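PDB 3HYI: protein DUF199/WhiA from Thermotoga maritima, which is probably involved in cell division and chromosome segregation, joining a degenerate LAGLIDADG homing endonuclease domain to a DNA-binding helix-turn-helix domain. Local coordinates for residues 9-14 / 55-60; 15-20 / 183-188. All coordinates share one frame; numbering follows the deposited sequence.

Contact 1 of 2, residues 9-14 / 55-60; sequences FSEEIK and SFAASR
Glu-11 and Lys-14, one turn apart on the first helix, meet Ser-55 and Ala-57 at the start of helix 56-68. The two short helical segments run nearly parallel, 20° between their directions and 9.3 Å between axes. Lys-14 can be followed outward atom by atom. Its CB lies against Ala-57 CB at 3.6 Å, while the methyl also rests 3.5 Å from Lys-14 O. Beyond CG the chain is fully extended, which carries CD past Ser-55, 3.7 Å from OG. The ammonium tip then leaves the helix pair: NZ donates to the carbonyls of Leu-120 and Gly-123 and makes a cation-pi contact with Phe-119.

Glu-11 supplies the polar half. A bend at chi2 (65°) turns its carboxylate to the neighbouring helix, where both oxygens act through syn lone pairs. OE1 receives the hydroxyl of Ser-55 (OG to OE1 2.6 Å); OE2 receives Ala-57 N at 3.0 Å, with an N-H...O angle of 157°. Ser-55 OG is therefore donor and acceptor at once, since it also takes the amide of Ala-58 (N to OG 3.2 Å). The carboxylate is held in rotation by two different donors, and the helix amino end would probably stabilise its negative charge.

Ser-55 is thus a classical N-cap, supplemented by a glutamate from another helix. Lys-14 ties the pair to the end of helix 108-122, which by its place before a sheet of order 1-2-4-3 is probably a LAGLIDADG helix of the homing endonuclease fold.

Contact 2 of 2, residues 15-20 / 183-188; sequences EELVNV and EAIGVQ
Glu-16 and Leu-17 share a first torsion, CG anti to the carbonyl carbon; from their successive positions the extended Glu-16 chain reaches Val-187 and Gln-188, while Leu-17 reaches Ile-185 and Val-187. Glu-16 (chi1 -75°) crosses Val-187 at about a right angle, with OE1 3.6 Å from Val-187 CG1. The same oxygen accepts the backbone amide of Gln-188, N to OE1 2.7 Å. That bond is nearly straight (167° at the hydrogen) and reaches the syn side of OE1, 21° out of the carboxylate plane. OE2 takes the amide of Lys-190, so the carboxylate bridges two amides, two residues apart, at the start of helix 189-201.

Leu-17 gives the apolar half, its two methyls dividing the work. CD1 meets Ile-185 CD1 at 4.0 Å; CD2 lies 3.8 Å from Val-187 CG2 and 3.4 Å from Ile-185 O. Between Ile-185 and Val-187 stands Gly-186, which has no side chain, and Leu-17 CD2 comes within 3.8 Å of Gly-186 C. The positive phi of Gly-186 closes a Schellman motif, with its N bonded to Glu-183 O (3.1 Å). Val-20 CG2 approaches Gly-186 O at 4.0 Å.

The turn after helix 9-16 is thereby set against the link between helices 175-184 and 189-201. Helix 108-122 adjoins both sides: Leu-120 touches Leu-17, Leu-115 and Phe-119 touch Ile-185, and Arg-116 binds Ile-185 O.

Overall arrangement
Contacts 1 and 2 use successive parts of one N-terminal segment, their centres about 10 Å apart. Their partners lie far apart in sequence, 55-60 in the first LAGLIDADG-like part and 183-188 in the second, so residues 9-20 join the two. The packing is continuous: Ala-57 CB lies 3.7 Å from Glu-15 N, Ala-57 O 3.4 Å from Val-18 CG2, and Ile-13 CG2 3.7 Å from Val-187 CG2. A glycerol, probably from the crystallisation liquor, sits about 4 Å from the side chain of Glu-11. Both centres are about 21 Å from the chain centre, and neither contact includes residues of the predicted helix-turn-helix motif.

Contact 1 of 2, residues 9-14 / 55-60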
ATOM      1  N   PHE A   9      12.907  -3.340  -3.157  1.00 25.48           N
ATOM      2  CA  PHE A   9      12.060  -2.808  -4.208  1.00 25.28           C
ATOM      3  C   PHE A   9      12.503  -1.406  -4.622  1.00 25.07           C
ATOM      4  O   PHE A   9      12.467  -1.046  -5.800  1.00 24.93           O
ATOM      5  CB  PHE A   9      10.627  -2.756  -3.697  1.00 25.21           C
ATOM      6  CG  PHE A   9       9.637  -2.364  -4.732  1.00 25.17           C
ATOM      7  CD1 PHE A   9       9.072  -3.323  -5.556  1.00 25.28           C
ATOM      8  CD2 PHE A   9       9.263  -1.040  -4.884  1.00 24.91           C
ATOM      9  CE1 PHE A   9       8.152  -2.969  -6.517  1.00 25.25           C
ATOM     10  CE2 PHE A   9       8.342  -0.679  -5.841  1.00 25.04           C
ATOM     11  CZ  PHE A   9       7.785  -1.642  -6.661  1.00 25.25           C
ATOM     12  N   SER A  10      12.908  -0.627  -3.624  1.00 24.85           N
ATOM     13  CA  SER A  10      13.355   0.746  -3.811  1.00 24.67           C
ATOM     14  C   SER A  10      14.596   0.837  -4.693  1.00 24.53           C
ATOM     15  O   SER A  10      14.649   1.654  -5.610  1.00 24.08           O
ATOM     16  CB  SER A  10      13.658   1.379  -2.450  1.00 24.66           C
ATOM     17  OG  SER A  10      13.708   2.790  -2.543  1.00 24.60           O
ATOM     18  N   GLU A  11      15.596   0.006  -4.403  1.00 24.58           N
ATOM     19  CA  GLU A  11      16.830  -0.016  -5.193  1.00 24.63           C
ATOM     20  C   GLU A  11      16.569  -0.486  -6.626  1.00 24.46           C
ATOM     21  O   GLU A  11      17.230  -0.027  -7.552  1.00 24.40           O
ATOM     22  CB  GLU A  11      17.890  -0.897  -4.523  1.00 24.75           C
ATOM     23  CG  GLU A  11      19.283  -0.891  -5.193  1.00 24.95           C
ATOM     24  CD  GLU A  11      20.002   0.455  -5.141  1.00 25.41           C
ATOM     25  OE1 GLU A  11      19.515   1.392  -4.470  1.00 25.63           O
ATOM     26  OE2 GLU A  11      21.073   0.570  -5.775  1.00 25.30           O
ATOM     27  N   GLU A  12      15.608  -1.392  -6.801  1.00 24.29           N
ATOM     28  CA  GLU A  12      15.202  -1.841  -8.138  1.00 24.15           C
ATOM     29  C   GLU A  12      14.633  -0.697  -8.983  1.00 23.86           C
ATOM     30  O   GLU A  12      14.898  -0.616 -10.183  1.00 23.70           O
ATOM     31  CB  GLU A  12      14.183  -2.978  -8.045  1.00 24.19           C
ATOM     32  CG  GLU A  12      14.793  -4.316  -7.693  1.00 24.57           C
ATOM     33  CD  GLU A  12      13.766  -5.429  -7.671  1.00 25.10           C
ATOM     34  OE1 GLU A  12      13.935  -6.403  -8.430  1.00 25.69           O
ATOM     35  OE2 GLU A  12      12.783  -5.326  -6.905  1.00 25.44           O
ATOM     36  N   ILE A  13      13.849   0.173  -8.351  1.00 23.63           N
ATOM     37  CA  ILE A  13      13.371   1.398  -8.994  1.00 23.52           C
ATOM     38  C   ILE A  13      14.543   2.305  -9.359  1.00 23.32           C
ATOM     39  O   ILE A  13      14.610   2.821 -10.471  1.00 23.34           O
ATOM     40  CB  ILE A  13      12.395   2.173  -8.077  1.00 23.63           C
ATOM     41  CG1 ILE A  13      11.077   1.411  -7.935  1.00 23.94           C
ATOM     42  CG2 ILE A  13      12.117   3.573  -8.622  1.00 23.71           C
ATOM     43  CD1 ILE A  13      10.403   1.664  -6.621  1.00 24.22           C
ATOM     44  N   LYS A  14      15.468   2.488  -8.423  1.00 23.17           N
ATOM     45  CA  LYS A  14      16.622   3.364  -8.641  1.00 23.02           C
ATOM     46  C   LYS A  14      17.573   2.866  -9.737  1.00 23.15           C
ATOM     47  O   LYS A  14      18.210   3.671 -10.413  1.00 22.91           O
ATOM     48  CB  LYS A  14      17.374   3.594  -7.325  1.00 22.87           C
ATOM     49  CG  LYS A  14      16.584   4.449  -6.355  1.00 22.27           C
ATOM     50  CD  LYS A  14      17.331   4.725  -5.071  1.00 21.49           C
ATOM     51  CE  LYS A  14      16.472   5.552  -4.128  1.00 20.62           C
ATOM     52  NZ  LYS A  14      17.239   6.097  -2.983  1.00 19.64           N
ATOM     53  N   SER A  55      22.794   4.283  -1.691  1.00 21.59           N
ATOM     54  CA  SER A  55      22.391   3.555  -2.891  1.00 21.24           C
ATOM     55  C   SER A  55      23.537   3.481  -3.898  1.00 20.95           C
ATOM     56  O   SER A  55      24.195   4.486  -4.171  1.00 20.87           O
ATOM     57  CB  SER A  55      21.186   4.242  -3.526  1.00 21.17           C
ATOM     58  OG  SER A  55      20.821   3.625  -4.745  1.00 21.25           O
ATOM     59  N   PHE A  56      23.772   2.289  -4.442  1.00 20.59           N
ATOM     60  CA  PHE A  56      24.745   2.107  -5.522  1.00 20.45           C
ATOM     61  C   PHE A  56      24.209   2.646  -6.844  1.00 20.23           C
ATOM     62  O   PHE A  56      24.974   3.164  -7.655  1.00 20.18           O
ATOM     63  CB  PHE A  56      25.135   0.636  -5.678  1.00 20.41           C
ATOM     64  CG  PHE A  56      26.038   0.138  -4.589  1.00 20.67           C
ATOM     65  CD1 PHE A  56      25.553  -0.700  -3.589  1.00 20.48           C
ATOM     66  CD2 PHE A  56      27.372   0.515  -4.554  1.00 20.35           C
ATOM     67  CE1 PHE A  56      26.388  -1.155  -2.584  1.00 20.29           C
ATOM     68  CE2 PHE A  56      28.210   0.066  -3.549  1.00 20.30           C
ATOM     69  CZ  PHE A  56      27.718  -0.768  -2.562  1.00 20.25           C
ATOM     70  N   ALA A  57      22.903   2.512  -7.064  1.00 20.02           N
ATOM     71  CA  ALA A  57      22.257   3.105  -8.236  1.00 19.94           C
ATOM     72  C   ALA A  57      22.446   4.623  -8.228  1.00 19.88           C
ATOM     73  O   ALA A  57      22.802   5.214  -9.247  1.00 19.73           O
ATOM     74  CB  ALA A  57      20.777   2.757  -8.266  1.00 19.87           C
ATOM     75  N   ALA A  58      22.211   5.238  -7.071  1.00 19.88           N
ATOM     76  CA  ALA A  58      22.427   6.677  -6.891  1.00 19.99           C
ATOM     77  C   ALA A  58      23.888   7.074  -7.124  1.00 19.98           C
ATOM     78  O   ALA A  58      24.160   8.089  -7.758  1.00 19.87           O
ATOM     79  CB  ALA A  58      21.980   7.114  -5.503  1.00 19.87           C
ATOM     80  N   SER A  59      24.817   6.267  -6.617  1.00 20.20           N
ATOM     81  CA  SER A  59      26.251   6.536  -6.775  1.00 20.42           C
ATOM     82  C   SER A  59      26.666   6.502  -8.245  1.00 20.52           C
ATOM     83  O   SER A  59      27.433   7.351  -8.698  1.00 20.52           O
ATOM     84  CB  SER A  59      27.085   5.521  -5.983  1.00 20.44           C
ATOM     85  OG  SER A  59      26.664   5.447  -4.631  1.00 20.59           O
ATOM     86  N   ARG A  60      26.154   5.518  -8.978  1.00 20.69           N
ATOM     87  CA  ARG A  60      26.434   5.379 -10.408  1.00 20.88           C
ATOM     88  C   ARG A  60      25.834   6.510 -11.242  1.00 20.94           C
ATOM     89  O   ARG A  60      26.442   6.953 -12.215  1.00 20.98           O
ATOM     90  CB  ARG A  60      25.915   4.041 -10.925  1.00 20.82           C
ATOM     91  CG  ARG A  60      26.710   2.855 -10.429  1.00 21.29           C
ATOM     92  CD  ARG A  60      26.435   1.624 -11.267  1.00 21.60           C
ATOM     93  NE  ARG A  60      27.405   0.574 -10.980  1.00 21.88           N
ATOM     94  CZ  ARG A  60      27.274  -0.360 -10.041  1.00 21.25           C
ATOM     95  NH1 ARG A  60      26.196  -0.409  -9.268  1.00 21.68           N
ATOM     96  NH2 ARG A  60      28.237  -1.257  -9.880  1.00 20.69           N
TER

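Contact 2 of 2, residues 15-20 / 183-188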
ATOM      1  N   GLU A  15      17.657   1.547  -9.916  1.00 23.38           N
ATOM      2  CA  GLU A  15      18.448   0.962 -11.005  1.00 23.69           C
ATOM      3  C   GLU A  15      17.930   1.350 -12.394  1.00 23.64           C
ATOM      4  O   GLU A  15      18.715   1.505 -13.326  1.00 23.50           O
ATOM      5  CB  GLU A  15      18.488  -0.563 -10.884  1.00 23.98           C
ATOM      6  CG  GLU A  15      19.405  -1.071  -9.781  1.00 24.73           C
ATOM      7  CD  GLU A  15      19.298  -2.563  -9.567  1.00 25.98           C
ATOM      8  OE1 GLU A  15      18.239  -3.147  -9.889  1.00 27.17           O
ATOM      9  OE2 GLU A  15      20.278  -3.159  -9.070  1.00 27.53           O
ATOM     10  N   GLU A  16      16.612   1.499 -12.530  1.00 23.78           N
ATOM     11  CA  GLU A  16      16.009   1.947 -13.793  1.00 23.89           C
ATOM     12  C   GLU A  16      16.421   3.371 -14.174  1.00 23.76           C
ATOM     13  O   GLU A  16      16.376   3.739 -15.347  1.00 23.66           O
ATOM     14  CB  GLU A  16      14.476   1.881 -13.728  1.00 23.95           C
ATOM     15  CG  GLU A  16      13.893   0.481 -13.836  1.00 24.46           C
ATOM     16  CD  GLU A  16      12.417   0.479 -14.222  1.00 25.08           C
ATOM     17  OE1 GLU A  16      12.019   1.265 -15.109  1.00 25.43           O
ATOM     18  OE2 GLU A  16      11.654  -0.322 -13.647  1.00 25.50           O
ATOM     19  N   LEU A  17      16.814   4.167 -13.181  1.00 23.76           N
ATOM     20  CA  LEU A  17      17.120   5.580 -13.389  1.00 23.74           C
ATOM     21  C   LEU A  17      18.590   5.879 -13.698  1.00 23.85           C
ATOM     22  O   LEU A  17      18.920   7.003 -14.069  1.00 23.90           O
ATOM     23  CB  LEU A  17      16.684   6.378 -12.162  1.00 23.61           C
ATOM     24  CG  LEU A  17      15.206   6.243 -11.779  1.00 23.48           C
ATOM     25  CD1 LEU A  17      14.908   7.031 -10.511  1.00 22.85           C
ATOM     26  CD2 LEU A  17      14.306   6.698 -12.923  1.00 23.27           C
ATOM     27  N   VAL A  18      19.462   4.884 -13.561  1.00 24.07           N
ATOM     28  CA  VAL A  18      20.908   5.097 -13.707  1.00 24.26           C
ATOM     29  C   VAL A  18      21.310   5.587 -15.107  1.00 24.51           C
ATOM     30  O   VAL A  18      22.253   6.369 -15.238  1.00 24.57           O
ATOM     31  CB  VAL A  18      21.706   3.810 -13.346  1.00 24.26           C
ATOM     32  CG1 VAL A  18      23.190   3.972 -13.662  1.00 23.82           C
ATOM     33  CG2 VAL A  18      21.517   3.469 -11.877  1.00 24.20           C
ATOM     34  N   ASN A  19      20.590   5.138 -16.137  1.00 24.75           N
ATOM     35  CA  ASN A  19      20.900   5.487 -17.529  1.00 25.02           C
ATOM     36  C   ASN A  19      19.798   6.272 -18.255  1.00 25.05           C
ATOM     37  O   ASN A  19      19.784   6.327 -19.484  1.00 25.02           O
ATOM     38  CB  ASN A  19      21.239   4.220 -18.319  1.00 25.03           C
ATOM     39  CG  ASN A  19      22.521   3.570 -17.845  1.00 25.23           C
ATOM     40  OD1 ASN A  19      23.589   4.183 -17.883  1.00 25.86           O
ATOM     41  ND2 ASN A  19      22.424   2.322 -17.396  1.00 24.89           N
ATOM     42  N   VAL A  20      18.888   6.882 -17.499  1.00 25.22           N
ATOM     43  CA  VAL A  20      17.896   7.801 -18.065  1.00 25.26           C
ATOM     44  C   VAL A  20      18.629   8.926 -18.819  1.00 25.18           C
ATOM     45  O   VAL A  20      19.692   9.356 -18.385  1.00 25.11           O
ATOM     46  CB  VAL A  20      16.982   8.390 -16.954  1.00 25.29           C
ATOM     47  CG1 VAL A  20      16.235   9.631 -17.441  1.00 25.40           C
ATOM     48  CG2 VAL A  20      16.001   7.332 -16.465  1.00 25.39           C
ATOM     49  N   GLU A 183       6.860   7.796 -13.090  1.00 23.52           N
ATOM     50  CA  GLU A 183       6.897   7.918 -14.545  1.00 23.52           C
ATOM     51  C   GLU A 183       7.509   9.249 -14.989  1.00 23.45           C
ATOM     52  O   GLU A 183       8.255   9.292 -15.964  1.00 23.27           O
ATOM     53  CB  GLU A 183       5.502   7.758 -15.148  1.00 23.50           C
ATOM     54  CG  GLU A 183       5.524   7.722 -16.673  1.00 23.81           C
ATOM     55  CD  GLU A 183       4.239   7.212 -17.286  1.00 24.47           C
ATOM     56  OE1 GLU A 183       3.281   6.910 -16.540  1.00 25.35           O
ATOM     57  OE2 GLU A 183       4.186   7.118 -18.529  1.00 24.82           O
ATOM     58  N   ALA A 184       7.190  10.323 -14.271  1.00 23.52           N
ATOM     59  CA  ALA A 184       7.761  11.641 -14.550  1.00 23.63           C
ATOM     60  C   ALA A 184       9.292  11.612 -14.522  1.00 23.76           C
ATOM     61  O   ALA A 184       9.938  12.175 -15.406  1.00 23.81           O
ATOM     62  CB  ALA A 184       7.229  12.672 -13.555  1.00 23.53           C
ATOM     63  N   ILE A 185       9.864  10.940 -13.523  1.00 24.03           N
ATOM     64  CA  ILE A 185      11.327  10.868 -13.371  1.00 24.18           C
ATOM     65  C   ILE A 185      11.997   9.766 -14.214  1.00 24.38           C
ATOM     66  O   ILE A 185      13.223   9.640 -14.207  1.00 24.37           O
ATOM     67  CB  ILE A 185      11.759  10.768 -11.876  1.00 24.24           C
ATOM     68  CG1 ILE A 185      11.325   9.440 -11.239  1.00 24.23           C
ATOM     69  CG2 ILE A 185      11.197  11.956 -11.085  1.00 24.03           C
ATOM     70  CD1 ILE A 185      11.746   9.296  -9.789  1.00 23.71           C
ATOM     71  N   GLY A 186      11.202   8.977 -14.937  1.00 24.67           N
ATOM     72  CA  GLY A 186      11.737   8.070 -15.961  1.00 24.82           C
ATOM     73  C   GLY A 186      11.690   6.578 -15.675  1.00 25.01           C
ATOM     74  O   GLY A 186      12.312   5.797 -16.395  1.00 24.94           O
ATOM     75  N   VAL A 187      10.956   6.168 -14.641  1.00 25.33           N
ATOM     76  CA  VAL A 187      10.733   4.741 -14.386  1.00 25.57           C
ATOM     77  C   VAL A 187       9.785   4.200 -15.460  1.00 25.75           C
ATOM     78  O   VAL A 187       8.848   4.892 -15.862  1.00 25.72           O
ATOM     79  CB  VAL A 187      10.139   4.486 -12.980  1.00 25.58           C
ATOM     80  CG1 VAL A 187       9.908   2.996 -12.752  1.00 25.50           C
ATOM     81  CG2 VAL A 187      11.052   5.049 -11.900  1.00 25.73           C
ATOM     82  N   GLN A 188      10.043   2.979 -15.928  1.00 25.94           N
ATOM     83  CA  GLN A 188       9.267   2.387 -17.023  1.00 26.25           C
ATOM     84  C   GLN A 188       8.782   0.968 -16.724  1.00 26.16           C
ATOM     85  O   GLN A 188       7.577   0.744 -16.595  1.00 26.24           O
ATOM     86  CB  GLN A 188      10.073   2.418 -18.328  1.00 26.41           C
ATOM     87  CG  GLN A 188      10.064   3.779 -19.024  1.00 27.09           C
ATOM     88  CD  GLN A 188       8.696   4.145 -19.583  1.00 28.11           C
ATOM     89  OE1 GLN A 188       8.119   3.402 -20.380  1.00 28.97           O
ATOM     90  NE2 GLN A 188       8.172   5.295 -19.167  1.00 28.53           N
TER